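Side-chain contacts in sugar kinase, pfkB family (Thermotoga maritima, PDB 2AJR), which belongs to the pfkB family of carbohydrate kinases and probably transfers phosphate from ATP to a sugar phosphate such as fructose 1-phosphate: residues 54-57 against 58-61; 110-114 against 115-119; 273-276 against 277-281; 300-303 against 304-308; 313-316 against 317-321. One frame throughout, in Å; residues are numbered along the deposited sequence.

Contact 1 (54-57 against 58-61); sequences GINV and SIAL. With ACT (acetate ion), chain D.
Gly54, Ile55, Asn56 and Val57 hand their carbonyls in turn to the amides of Ser58, Ile59, Ala60 and Leu61, an unbroken run of i to i+4 alpha-helical bonds inside helix 53-63 whose straightest is Ala60 N to Asn56 O, 2.7 Å at 173°. On one flank Val57 and Leu61 run side by side, and Val57 CG1 meets Leu61 CD1 at 3.9 Å. That branch of Val57 reaches the next turn because it stands opposite the backbone N and beside the carbonyl carbon (chi1 169°). Leu61 CG also settles 3.3 Å from Val57 O. Elsewhere Ile55 CG2 touches Ile59 CD1 at 4.1 Å, the two chains meeting at a slant. With an alanine in place of Leu61, Val57 CG1 would probably lose its partner in the next turn, leaving a gap beside Val14, Val66 and Val280. Asn56 turns its amide to other partners: OD1 accepts from Lys310, while ND2 gives to Asp273 and, weakly, to OXT of an acetate probably from the crystallisation liquor, at 3.3 Å. Ser58 OG is hydrogen-bonded with Thr16 and Ser68. Buried among helices 76-89 and 271-286 and strand 14-18, the helix packs by apolar flanks while its polar side chains find definite partners.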
loop_
_atom_site.group_PDB
_atom_site.type_symbol
_atom_site.label_atom_id
_atom_site.label_comp_id
_atom_site.label_asym_id
_atom_site.label_seq_id
_atom_site.Cartn_x
_atom_site.Cartn_y
_atom_site.Cartn_z
ATOM N N GLY A 54 -5.081 -5.294 -19.066
ATOM C CA GLY A 54 -4.378 -5.639 -20.296
ATOM C C GLY A 54 -3.001 -6.233 -20.043
ATOM O O GLY A 54 -2.526 -7.108 -20.780
ATOM N N ILE A 55 -2.357 -5.750 -18.991
ATOM C CA ILE A 55 -1.079 -6.278 -18.573
ATOM C C ILE A 55 -1.219 -7.722 -18.094
ATOM O O ILE A 55 -0.372 -8.557 -18.406
ATOM C CB ILE A 55 -0.434 -5.354 -17.510
ATOM C CG1 ILE A 55 0.076 -4.092 -18.219
ATOM C CG2 ILE A 55 0.700 -6.063 -16.767
ATOM C CD1 ILE A 55 0.938 -3.201 -17.373
ATOM N N ASN A 56 -2.295 -8.012 -17.357
ATOM C CA ASN A 56 -2.553 -9.376 -16.886
ATOM C C ASN A 56 -2.844 -10.284 -18.098
ATOM O O ASN A 56 -2.470 -11.459 -18.099
ATOM C CB ASN A 56 -3.731 -9.455 -15.888
ATOM C CG ASN A 56 -3.472 -8.750 -14.536
ATOM O OD1 ASN A 56 -2.365 -8.735 -13.989
ATOM N ND2 ASN A 56 -4.541 -8.208 -13.974
ATOM N N VAL A 57 -3.507 -9.732 -19.119
ATOM C CA VAL A 57 -3.763 -10.485 -20.354
ATOM C C VAL A 57 -2.451 -10.822 -21.044
ATOM O O VAL A 57 -2.282 -11.943 -21.500
ATOM C CB VAL A 57 -4.708 -9.740 -21.324
ATOM C CG1 VAL A 57 -4.732 -10.409 -22.693
ATOM C CG2 VAL A 57 -6.110 -9.664 -20.740
ATOM N N SER A 58 -1.517 -9.876 -21.091
ATOM C CA SER A 58 -0.175 -10.164 -21.589
ATOM C C SER A 58 0.519 -11.258 -20.788
ATOM O O SER A 58 1.125 -12.162 -21.356
ATOM C CB SER A 58 0.694 -8.907 -21.588
ATOM O OG SER A 58 0.320 -8.020 -22.636
ATOM N N ILE A 59 0.442 -11.181 -19.466
ATOM C CA ILE A 59 1.045 -12.216 -18.621
ATOM C C ILE A 59 0.368 -13.561 -18.938
ATOM O O ILE A 59 1.050 -14.536 -19.242
ATOM C CB ILE A 59 0.975 -11.848 -17.107
ATOM C CG1 ILE A 59 1.868 -10.623 -16.832
ATOM C CG2 ILE A 59 1.398 -13.036 -16.218
ATOM C CD1 ILE A 59 1.535 -9.848 -15.554
ATOM N N ALA A 60 -0.962 -13.590 -18.900
ATOM C CA ALA A 60 -1.749 -14.770 -19.294
ATOM C C ALA A 60 -1.345 -15.357 -20.665
ATOM O O ALA A 60 -1.076 -16.552 -20.786
ATOM C CB ALA A 60 -3.225 -14.429 -19.300
ATOM N N LEU A 61 -1.308 -14.525 -21.697
ATOM C CA LEU A 61 -0.913 -15.004 -23.014
ATOM C C LEU A 61 0.514 -15.592 -23.021
ATOM O O LEU A 61 0.766 -16.611 -23.694
ATOM C CB LEU A 61 -1.059 -13.899 -24.065
ATOM C CG LEU A 61 -2.497 -13.511 -24.398
ATOM C CD1 LEU A 61 -2.512 -12.295 -25.318
ATOM C CD2 LEU A 61 -3.263 -14.675 -25.018
HETATM C C ACT D . -6.009 -5.037 -11.378
HETATM O O ACT D . -5.766 -4.239 -10.380
HETATM O OXT ACT D . -5.332 -6.113 -11.490
HETATM C CH3 ACT D . -7.022 -4.721 -12.442
#

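Contact 2 (110-114 against 115-119); sequences IIDEK and NKTIT
Asp112 and Asn115 hold the turn of this hairpin together through the Asp112 carboxylate, both of whose oxygens are heavily used. OD1 takes the Asn115 amide N at 3.3 Å, from above the carboxylate plane, and an ordinary hydrogen bond from Asp31 N, with a weak one from Lys114 N. OD2 accepts Asn115 ND2 at 3.0 Å, on the syn side but tilted out of the carboxylate plane, in a bent bond, and also Phe32 N. The two flat groups stand 76° apart, and ND2 has a second acceptor in Asp31. A water donates a hydrogen bond to Asp112 OD2 (2.8 Å) and accepts one from Thr117 OG1 (2.7 Å), bridging the strands. On the backbone, Ile110 with Thr119 and Asp112 with Thr117 are antiparallel hydrogen-bonded pairs; between them Ile111 CG1 lies 4.1 Å from Ile118 CG2 on the other face. Asp112 is matched by two residues, Lys116 and Thr117, which makes a G1 beta bulge. Lys116 bends at chi2 (-67°), and its NZ hydrogen-bonds Glu113 O at 3.1 Å and forms a salt bridge to Asp264. Lys114 NZ bridges to Asp31, and Glu113 OE2 bonds His267 of the magnesium site. Strands 105-112 and 117-122 form one side of the small four-stranded sheet, where 117-122 is outermost within the chain and Thr119 OG1 meets Asn35 N of the second subunit.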
loop_
_atom_site.group_PDB
_atom_site.type_symbol
_atom_site.label_atom_id
_atom_site.label_comp_id
_atom_site.label_asym_id
_atom_site.label_seq_id
_atom_site.Cartn_x
_atom_site.Cartn_y
_atom_site.Cartn_z
ATOM N N ILE A 110 -6.365 -7.391 0.123
ATOM C CA ILE A 110 -6.213 -8.206 1.318
ATOM C C ILE A 110 -7.165 -9.398 1.196
ATOM O O ILE A 110 -8.369 -9.231 1.035
ATOM C CB ILE A 110 -6.511 -7.380 2.584
ATOM C CG1 ILE A 110 -5.578 -6.159 2.636
ATOM C CG2 ILE A 110 -6.354 -8.248 3.844
ATOM C CD1 ILE A 110 -6.049 -5.040 3.523
ATOM N N ILE A 111 -6.613 -10.603 1.231
ATOM C CA ILE A 111 -7.378 -11.813 0.939
ATOM C C ILE A 111 -7.394 -12.666 2.179
ATOM O O ILE A 111 -6.334 -13.010 2.697
ATOM C CB ILE A 111 -6.774 -12.550 -0.245
ATOM C CG1 ILE A 111 -6.920 -11.666 -1.504
ATOM C CG2 ILE A 111 -7.448 -13.878 -0.448
ATOM C CD1 ILE A 111 -6.202 -12.172 -2.733
ATOM N N ASP A 112 -8.599 -12.938 2.687
ATOM C CA ASP A 112 -8.802 -13.744 3.908
ATOM C C ASP A 112 -9.430 -15.074 3.473
ATOM O O ASP A 112 -10.643 -15.169 3.266
ATOM C CB ASP A 112 -9.702 -12.991 4.906
ATOM C CG ASP A 112 -9.965 -13.772 6.198
ATOM O OD1 ASP A 112 -9.604 -14.973 6.303
ATOM O OD2 ASP A 112 -10.540 -13.162 7.134
ATOM N N GLU A 113 -8.592 -16.090 3.323
ATOM C CA GLU A 113 -9.019 -17.358 2.721
ATOM C C GLU A 113 -9.961 -18.146 3.631
ATOM O O GLU A 113 -10.798 -18.900 3.141
ATOM C CB GLU A 113 -7.800 -18.224 2.372
ATOM C CG GLU A 113 -7.877 -18.820 0.971
ATOM C CD GLU A 113 -6.938 -19.994 0.769
ATOM O OE1 GLU A 113 -5.996 -20.176 1.584
ATOM O OE2 GLU A 113 -7.158 -20.734 -0.219
ATOM N N LYS A 114 -9.812 -17.974 4.944
ATOM C CA LYS A 114 -10.678 -18.618 5.918
ATOM C C LYS A 114 -12.126 -18.106 5.836
ATOM O O LYS A 114 -13.072 -18.907 5.764
ATOM C CB LYS A 114 -10.130 -18.411 7.330
ATOM C CG LYS A 114 -11.020 -18.987 8.424
ATOM C CD LYS A 114 -10.408 -18.802 9.807
ATOM C CE LYS A 114 -11.466 -18.907 10.896
ATOM N NZ LYS A 114 -10.902 -18.629 12.245
ATOM N N ASN A 115 -12.300 -16.783 5.848
ATOM C CA ASN A 115 -13.638 -16.181 5.847
ATOM C C ASN A 115 -14.125 -15.835 4.442
ATOM O O ASN A 115 -15.163 -15.194 4.280
ATOM C CB ASN A 115 -13.649 -14.921 6.713
ATOM C CG ASN A 115 -13.456 -15.218 8.183
ATOM O OD1 ASN A 115 -14.414 -15.494 8.901
ATOM N ND2 ASN A 115 -12.215 -15.138 8.644
ATOM N N LYS A 116 -13.370 -16.269 3.432
ATOM C CA LYS A 116 -13.621 -15.933 2.022
ATOM C C LYS A 116 -13.929 -14.449 1.838
ATOM O O LYS A 116 -15.057 -14.082 1.516
ATOM C CB LYS A 116 -14.753 -16.796 1.427
ATOM C CG LYS A 116 -14.665 -18.294 1.735
ATOM C CD LYS A 116 -13.466 -18.942 1.073
ATOM C CE LYS A 116 -13.318 -20.428 1.438
ATOM N NZ LYS A 116 -11.940 -20.913 1.081
ATOM N N THR A 117 -12.932 -13.597 2.058
ATOM C CA THR A 117 -13.107 -12.149 1.845
ATOM C C THR A 117 -11.927 -11.524 1.090
ATOM O O THR A 117 -10.789 -11.928 1.280
ATOM C CB THR A 117 -13.357 -11.379 3.182
ATOM O OG1 THR A 117 -12.154 -11.315 3.950
ATOM C CG2 THR A 117 -14.471 -12.050 4.016
ATOM N N ILE A 118 -12.247 -10.591 0.194
ATOM C CA ILE A 118 -11.287 -9.705 -0.460
ATOM C C ILE A 118 -11.712 -8.286 -0.047
ATOM O O ILE A 118 -12.855 -7.846 -0.297
ATOM C CB ILE A 118 -11.306 -9.781 -2.044
ATOM C CG1 ILE A 118 -11.493 -11.204 -2.552
ATOM C CG2 ILE A 118 -9.996 -9.259 -2.668
ATOM C CD1 ILE A 118 -11.468 -11.341 -4.134
ATOM N N THR A 119 -10.806 -7.585 0.617
ATOM C CA THR A 119 -10.943 -6.163 0.855
ATOM C C THR A 119 -9.949 -5.541 -0.117
ATOM O O THR A 119 -8.753 -5.847 -0.058
ATOM C CB THR A 119 -10.586 -5.842 2.285
ATOM O OG1 THR A 119 -11.307 -6.730 3.129
ATOM C CG2 THR A 119 -10.921 -4.410 2.636
HETATM O O HOH W 1 -12.133 -10.948 6.657
#

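Contact 3 (273-276 against 277-281); sequences DAYV and AGMVY
Tyr275 and Met279, one helical turn apart, meet with the selenium of the selenomethionine at the rim of the phenol ring. SE lies 3.9 Å from Tyr275 CE1 and 5.1 Å from the ring centroid, 80° off the ring normal, so it approaches close to the ring plane rather than over a face. The ring leans toward the next turn because Tyr275 CG stands opposite its backbone N (chi1 -154°). Met279 CG passes 3.6 Å from Tyr275 O before the chain bends at chi3 (101°). The same ring has a cation-pi contact with Lys202 and packs on Phe298 and Ala301 of helix 290-304, while Met279 rests on Met293 and Ala294 of that helix.

Val276 and Val280 form the second pair, their branches set across one another with Val276 CG1 4.1 Å from Val280 CG2. That CG2 also comes to 3.2 Å from Val276 O. These valines face Val151 of strand 149-153 as well as Val57 and Leu61 of helix 53-63. Ala277, a small residue, packs on Ala60 of the same helix. Asp273 itself turns its carboxylate from this turn: it forms a salt bridge with Lys53 through OD1, and OD2 accepts from Asn56 ND2.

The selenium-ring pair is an i to i+4 Met-aromatic contact on a buried helix. Asp273 ends the Gly-Ala-Gly-Asp sequence from which helix 271-286 starts, a hallmark of the ribokinase-like pfkB fold that in relatives belongs to the phosphoryl-transfer site.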
loop_
_atom_site.group_PDB
_atom_site.type_symbol
_atom_site.label_atom_id
_atom_site.label_comp_id
_atom_site.label_asym_id
_atom_site.label_seq_id
_atom_site.Cartn_x
_atom_site.Cartn_y
_atom_site.Cartn_z
ATOM N N ASP A 273 -9.344 -11.445 -16.591
ATOM C CA ASP A 273 -8.275 -11.232 -17.564
ATOM C C ASP A 273 -7.792 -12.577 -18.092
ATOM O O ASP A 273 -7.445 -12.701 -19.264
ATOM C CB ASP A 273 -7.159 -10.425 -16.900
ATOM C CG ASP A 273 -7.705 -9.153 -16.217
ATOM O OD1 ASP A 273 -8.589 -8.483 -16.811
ATOM O OD2 ASP A 273 -7.291 -8.842 -15.087
ATOM N N ALA A 274 -7.789 -13.589 -17.232
ATOM C CA ALA A 274 -7.587 -14.970 -17.695
ATOM C C ALA A 274 -8.650 -15.315 -18.715
ATOM O O ALA A 274 -8.326 -15.831 -19.755
ATOM C CB ALA A 274 -7.628 -15.968 -16.532
ATOM N N TYR A 275 -9.914 -15.008 -18.416
ATOM C CA TYR A 275 -11.017 -15.220 -19.355
ATOM C C TYR A 275 -10.684 -14.627 -20.709
ATOM O O TYR A 275 -10.737 -15.315 -21.725
ATOM C CB TYR A 275 -12.305 -14.583 -18.836
ATOM C CG TYR A 275 -13.569 -15.233 -19.361
ATOM C CD1 TYR A 275 -13.827 -15.307 -20.727
ATOM C CD2 TYR A 275 -14.507 -15.772 -18.485
ATOM C CE1 TYR A 275 -14.982 -15.910 -21.210
ATOM C CE2 TYR A 275 -15.666 -16.365 -18.959
ATOM C CZ TYR A 275 -15.892 -16.435 -20.321
ATOM O OH TYR A 275 -17.028 -17.023 -20.797
ATOM N N VAL A 276 -10.332 -13.347 -20.735
ATOM C CA VAL A 276 -10.053 -12.684 -22.007
ATOM C C VAL A 276 -8.841 -13.303 -22.704
ATOM O O VAL A 276 -8.868 -13.535 -23.919
ATOM C CB VAL A 276 -9.890 -11.159 -21.824
ATOM C CG1 VAL A 276 -9.361 -10.507 -23.102
ATOM C CG2 VAL A 276 -11.230 -10.566 -21.461
ATOM N N ALA A 277 -7.796 -13.601 -21.939
ATOM C CA ALA A 277 -6.580 -14.198 -22.500
ATOM C C ALA A 277 -6.867 -15.546 -23.162
ATOM O O ALA A 277 -6.310 -15.870 -24.210
ATOM C CB ALA A 277 -5.547 -14.365 -21.436
ATOM N N GLY A 278 -7.724 -16.339 -22.530
ATOM C CA GLY A 278 -8.122 -17.615 -23.085
ATOM C C GLY A 278 -8.792 -17.418 -24.423
ATOM O O GLY A 278 -8.464 -18.099 -25.386
HETATM N N MSE A 279 -9.721 -16.470 -24.486
HETATM C CA MSE A 279 -10.402 -16.161 -25.729
HETATM C C MSE A 279 -9.426 -15.708 -26.798
HETATM O O MSE A 279 -9.515 -16.157 -27.937
HETATM C CB MSE A 279 -11.469 -15.091 -25.518
HETATM C CG MSE A 279 -12.643 -15.586 -24.733
HETATM SE SE MSE A 279 -14.147 -14.333 -24.720
HETATM C CE MSE A 279 -15.313 -15.182 -26.067
ATOM N N VAL A 280 -8.498 -14.827 -26.436
ATOM C CA VAL A 280 -7.510 -14.365 -27.406
ATOM C C VAL A 280 -6.733 -15.568 -27.948
ATOM O O VAL A 280 -6.639 -15.746 -29.160
ATOM C CB VAL A 280 -6.548 -13.289 -26.834
ATOM C CG1 VAL A 280 -5.573 -12.826 -27.915
ATOM C CG2 VAL A 280 -7.337 -12.113 -26.320
ATOM N N TYR A 281 -6.231 -16.412 -27.050
ATOM C CA TYR A 281 -5.512 -17.635 -27.431
ATOM C C TYR A 281 -6.325 -18.535 -28.366
ATOM O O TYR A 281 -5.780 -19.076 -29.328
ATOM C CB TYR A 281 -5.112 -18.432 -26.185
ATOM C CG TYR A 281 -4.460 -19.772 -26.460
ATOM C CD1 TYR A 281 -3.087 -19.873 -26.629
ATOM C CD2 TYR A 281 -5.212 -20.944 -26.529
ATOM C CE1 TYR A 281 -2.469 -21.101 -26.879
ATOM C CE2 TYR A 281 -4.598 -22.186 -26.772
ATOM C CZ TYR A 281 -3.229 -22.247 -26.946
ATOM O OH TYR A 281 -2.603 -23.441 -27.187
#

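Contact 4 (300-303 against 304-308); sequences SALA and ATRRK. With MG (magnesium ion), chain C.
Thr305 has its hydroxyl set between backbone N and carbonyl carbon (chi1 79°), which swings OG1 back to where it donates a hydrogen bond to Leu302 O at 2.7 Å. The other branch, CG2, stands opposite the carbonyl carbon and comes to 3.2 Å from Ala301 O. Arg306 folds back by another route: a bend at chi2 (-38°) carries its guanidinium across the end of the helix, with Leu302 O lying over one face and NE 3.6 Å from that oxygen. The far end, NH2, passes 4.2 Å from Leu302 CD2. NE finds its charged partner in Glu321, which fixes the direction in which the group can lie.

All this happens where helix 290-304 gives way to a type I beta turn, Ala304 to Arg307. Ala304 N still bonds to Ser300 O in the helical i to i+4 manner. Thr305 N divides between Ala301 O at 3.2 Å and, weakly, Leu302 O, so that Leu302 O serves both the amide and the hydroxyl of one threonine. Arg306 N then bonds Ala303 O at 3.0 Å, three residues back, from well above the carbonyl plane (58° out of it).

The turn delivers Arg307 O to the magnesium ion, 2.4 Å away, where Glu309 O is a second ligand; His267 and Ala304 also belong to the site. Thr305 O accepts from His267 ND1, a second-shell link between the turn and that histidine. Ala304 packs on Ala271 and Ala274 of helix 271-286, while Leu302 points elsewhere, onto Ile263.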
loop_
_atom_site.group_PDB
_atom_site.type_symbol
_atom_site.label_atom_id
_atom_site.label_comp_id
_atom_site.label_asym_id
_atom_site.label_seq_id
_atom_site.Cartn_x
_atom_site.Cartn_y
_atom_site.Cartn_z
ATOM N N SER A 300 -10.441 -20.957 -18.432
ATOM C CA SER A 300 -9.285 -20.246 -17.879
ATOM C C SER A 300 -9.666 -19.505 -16.602
ATOM O O SER A 300 -8.956 -19.603 -15.587
ATOM C CB SER A 300 -8.692 -19.264 -18.899
ATOM O OG SER A 300 -8.501 -19.894 -20.163
ATOM N N ALA A 301 -10.796 -18.787 -16.664
ATOM C CA ALA A 301 -11.307 -18.060 -15.519
ATOM C C ALA A 301 -11.404 -19.004 -14.335
ATOM O O ALA A 301 -10.936 -18.675 -13.251
ATOM C CB ALA A 301 -12.668 -17.436 -15.830
ATOM N N LEU A 302 -11.988 -20.182 -14.543
ATOM C CA LEU A 302 -12.129 -21.140 -13.461
ATOM C C LEU A 302 -10.764 -21.499 -12.933
ATOM O O LEU A 302 -10.583 -21.577 -11.720
ATOM C CB LEU A 302 -12.881 -22.416 -13.893
ATOM C CG LEU A 302 -14.411 -22.281 -13.945
ATOM C CD1 LEU A 302 -15.049 -23.533 -14.470
ATOM C CD2 LEU A 302 -14.995 -21.908 -12.577
ATOM N N ALA A 303 -9.815 -21.725 -13.842
ATOM C CA ALA A 303 -8.461 -22.122 -13.466
ATOM C C ALA A 303 -7.831 -21.031 -12.610
ATOM O O ALA A 303 -7.194 -21.318 -11.596
ATOM C CB ALA A 303 -7.616 -22.377 -14.701
ATOM N N ALA A 304 -8.046 -19.778 -12.988
ATOM C CA ALA A 304 -7.499 -18.660 -12.233
ATOM C C ALA A 304 -7.971 -18.668 -10.787
ATOM O O ALA A 304 -7.215 -18.301 -9.888
ATOM C CB ALA A 304 -7.849 -17.339 -12.895
ATOM N N THR A 305 -9.198 -19.106 -10.546
ATOM C CA THR A 305 -9.721 -19.114 -9.187
ATOM C C THR A 305 -9.155 -20.238 -8.321
ATOM O O THR A 305 -9.362 -20.250 -7.120
ATOM C CB THR A 305 -11.239 -19.271 -9.164
ATOM O OG1 THR A 305 -11.567 -20.655 -9.361
ATOM C CG2 THR A 305 -11.889 -18.425 -10.240
ATOM N N ARG A 306 -8.459 -21.203 -8.891
ATOM C CA ARG A 306 -8.007 -22.319 -8.052
ATOM C C ARG A 306 -6.919 -21.938 -7.068
ATOM O O ARG A 306 -6.583 -22.750 -6.229
ATOM C CB ARG A 306 -7.545 -23.527 -8.877
ATOM C CG ARG A 306 -8.604 -24.131 -9.780
ATOM C CD ARG A 306 -9.971 -24.125 -9.135
ATOM N NE ARG A 306 -10.997 -24.691 -10.001
ATOM C CZ ARG A 306 -12.305 -24.634 -9.747
ATOM N NH1 ARG A 306 -12.761 -24.055 -8.639
ATOM N NH2 ARG A 306 -13.166 -25.172 -10.605
ATOM N N ARG A 307 -6.368 -20.727 -7.158
ATOM C CA ARG A 307 -5.376 -20.265 -6.189
ATOM C C ARG A 307 -5.745 -18.931 -5.581
ATOM O O ARG A 307 -6.335 -18.094 -6.245
ATOM C CB ARG A 307 -4.017 -20.131 -6.852
ATOM C CG ARG A 307 -3.577 -21.383 -7.510
ATOM C CD ARG A 307 -2.168 -21.278 -8.006
ATOM N NE ARG A 307 -1.879 -22.360 -8.929
ATOM C CZ ARG A 307 -0.674 -22.651 -9.403
ATOM N NH1 ARG A 307 0.383 -21.937 -9.049
ATOM N NH2 ARG A 307 -0.527 -23.674 -10.237
ATOM N N LYS A 308 -5.360 -18.725 -4.326
ATOM C CA LYS A 308 -5.622 -17.464 -3.631
ATOM C C LYS A 308 -4.891 -16.284 -4.255
ATOM O O LYS A 308 -5.386 -15.165 -4.208
ATOM C CB LYS A 308 -5.322 -17.565 -2.120
ATOM C CG LYS A 308 -3.869 -17.787 -1.708
ATOM C CD LYS A 308 -3.729 -17.881 -0.151
ATOM C CE LYS A 308 -2.421 -18.543 0.309
ATOM N NZ LYS A 308 -1.253 -18.119 -0.503
HETATM MG MG MG C . -6.604 -16.370 -7.887
#

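Contact 5 (313-316 against 317-321); sequences PDLE and AIKKE
The Asp314 carboxylate uses one oxygen on the helix: OD1 receives Ala317 N almost end-on, nearly in line with its C-O bond, at 3.0 Å and an N-H...O angle of 155°, and Ala317 CB sits 3.5 Å from the same oxygen. The Pro313 ring, beside it, presents CG to Ile318 CG1 at 3.7 Å and CB to Ala317 CB at 4.1 Å. Beyond the ring lie Ala303 and Ala274, so the proline is wedged between this short helix and two longer ones. What brings OD1 round to the amide is the Asp314 torsion of 63°, with CG between backbone N and carbonyl carbon. Asp314 is thus the N-cap of helix 315-319, giving a side-chain acceptor to an amide of the first turn. With an alanine in its place, that amide would probably lose its carboxylate cap and the start of the helix would be likely to fray. Asp314 O meanwhile accepts Ile318 N at 3.0 Å, and Leu315 O takes Lys319 N in a nearly straight bond. On the outer side the Lys320 chain slants across that of Glu316, both extended, in a long i to i+4 salt bridge of 3.5 Å between OE2 and NZ. Ile318 turns inward onto Phe296 and Ser300 of helix 290-304, and Leu315 lies against Leu64 and Tyr281.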
loop_
_atom_site.group_PDB
_atom_site.type_symbol
_atom_site.label_atom_id
_atom_site.label_comp_id
_atom_site.label_asym_id
_atom_site.label_seq_id
_atom_site.Cartn_x
_atom_site.Cartn_y
_atom_site.Cartn_z
ATOM N N PRO A 313 -3.382 -19.029 -15.570
ATOM C CA PRO A 313 -3.160 -20.461 -15.727
ATOM C C PRO A 313 -2.368 -20.839 -16.968
ATOM O O PRO A 313 -2.325 -20.071 -17.923
ATOM C CB PRO A 313 -4.581 -21.005 -15.842
ATOM C CG PRO A 313 -5.342 -19.900 -16.494
ATOM C CD PRO A 313 -4.756 -18.643 -15.936
ATOM N N ASP A 314 -1.739 -22.010 -16.933
ATOM C CA ASP A 314 -1.191 -22.623 -18.145
ATOM C C ASP A 314 -2.205 -23.577 -18.794
ATOM O O ASP A 314 -3.238 -23.903 -18.193
ATOM C CB ASP A 314 0.170 -23.315 -17.898
ATOM C CG ASP A 314 0.102 -24.496 -16.912
ATOM O OD1 ASP A 314 -0.962 -25.121 -16.696
ATOM O OD2 ASP A 314 1.172 -24.817 -16.359
ATOM N N LEU A 315 -1.899 -24.007 -20.016
ATOM C CA LEU A 315 -2.814 -24.830 -20.812
ATOM C C LEU A 315 -3.254 -26.108 -20.093
ATOM O O LEU A 315 -4.408 -26.490 -20.180
ATOM C CB LEU A 315 -2.193 -25.175 -22.173
ATOM C CG LEU A 315 -3.107 -25.904 -23.168
ATOM C CD1 LEU A 315 -4.367 -25.079 -23.445
ATOM C CD2 LEU A 315 -2.373 -26.233 -24.462
ATOM N N GLU A 316 -2.339 -26.760 -19.383
ATOM C CA GLU A 316 -2.687 -27.930 -18.582
ATOM C C GLU A 316 -3.780 -27.581 -17.566
ATOM O O GLU A 316 -4.762 -28.300 -17.455
ATOM C CB GLU A 316 -1.453 -28.511 -17.868
ATOM C CG GLU A 316 -1.773 -29.694 -16.913
ATOM C CD GLU A 316 -0.525 -30.389 -16.306
ATOM O OE1 GLU A 316 0.549 -29.744 -16.202
ATOM O OE2 GLU A 316 -0.628 -31.586 -15.921
ATOM N N ALA A 317 -3.608 -26.473 -16.846
ATOM C CA ALA A 317 -4.538 -26.080 -15.780
ATOM C C ALA A 317 -5.893 -25.636 -16.350
ATOM O O ALA A 317 -6.929 -25.737 -15.666
ATOM C CB ALA A 317 -3.926 -24.972 -14.916
ATOM N N ILE A 318 -5.878 -25.141 -17.592
ATOM C CA ILE A 318 -7.099 -24.708 -18.280
ATOM C C ILE A 318 -7.927 -25.909 -18.741
ATOM O O ILE A 318 -9.115 -25.984 -18.469
ATOM C CB ILE A 318 -6.776 -23.811 -19.498
ATOM C CG1 ILE A 318 -6.213 -22.468 -19.021
ATOM C CG2 ILE A 318 -8.019 -23.581 -20.339
ATOM C CD1 ILE A 318 -5.653 -21.610 -20.110
ATOM N N LYS A 319 -7.292 -26.847 -19.437
ATOM C CA LYS A 319 -7.974 -28.056 -19.925
ATOM C C LYS A 319 -8.634 -28.859 -18.800
ATOM O O LYS A 319 -9.677 -29.468 -19.016
ATOM C CB LYS A 319 -6.999 -28.961 -20.706
ATOM C CG LYS A 319 -6.730 -28.516 -22.149
ATOM C CD LYS A 319 -5.818 -29.492 -22.873
ATOM C CE LYS A 319 -5.771 -29.237 -24.385
ATOM N NZ LYS A 319 -5.245 -30.428 -25.149
ATOM N N LYS A 320 -8.024 -28.848 -17.612
ATOM C CA LYS A 320 -8.570 -29.520 -16.419
ATOM C C LYS A 320 -9.956 -29.031 -16.002
ATOM O O LYS A 320 -10.665 -29.711 -15.270
ATOM C CB LYS A 320 -7.619 -29.348 -15.227
ATOM C CG LYS A 320 -6.500 -30.375 -15.178
ATOM C CD LYS A 320 -5.373 -29.934 -14.240
ATOM C CE LYS A 320 -4.348 -31.046 -14.052
ATOM N NZ LYS A 320 -3.014 -30.557 -13.567
ATOM N N GLU A 321 -10.324 -27.844 -16.456
ATOM C CA GLU A 321 -11.568 -27.233 -16.059
ATOM C C GLU A 321 -12.699 -27.542 -17.024
ATOM O O GLU A 321 -13.839 -27.162 -16.760
ATOM C CB GLU A 321 -11.400 -25.713 -15.947
ATOM C CG GLU A 321 -10.388 -25.263 -14.899
ATOM C CD GLU A 321 -10.755 -25.682 -13.483
ATOM O OE1 GLU A 321 -11.918 -26.079 -13.236
ATOM O OE2 GLU A 321 -9.864 -25.613 -12.611
#

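Overall arrangement
Contacts 1, 3, 4 and 5 cluster together, and contact 2 joins them only through contact 4. Helix 53-63 (contact 1) lies against helix 271-286 (contact 3), contact centres about 8 Å apart, with Ala60 CB 3.2 Å from Ala277 CB. Contact 3 also meets contact 4 through Ala274 CB and Ala304 CB, 3.9 Å. Contact 5 lies about 9 Å from contact 4, centre to centre, tied to it by the salt bridge Arg306 NE to Glu321 OE2, 3.0 Å. In contact 2, Ile111 CD1 reaches Lys308 O of contact 4 at 3.4 Å. The magnesium ion lies near that junction, bound by the loop of contact 4, with the Ile111 side chain about 7 Å away.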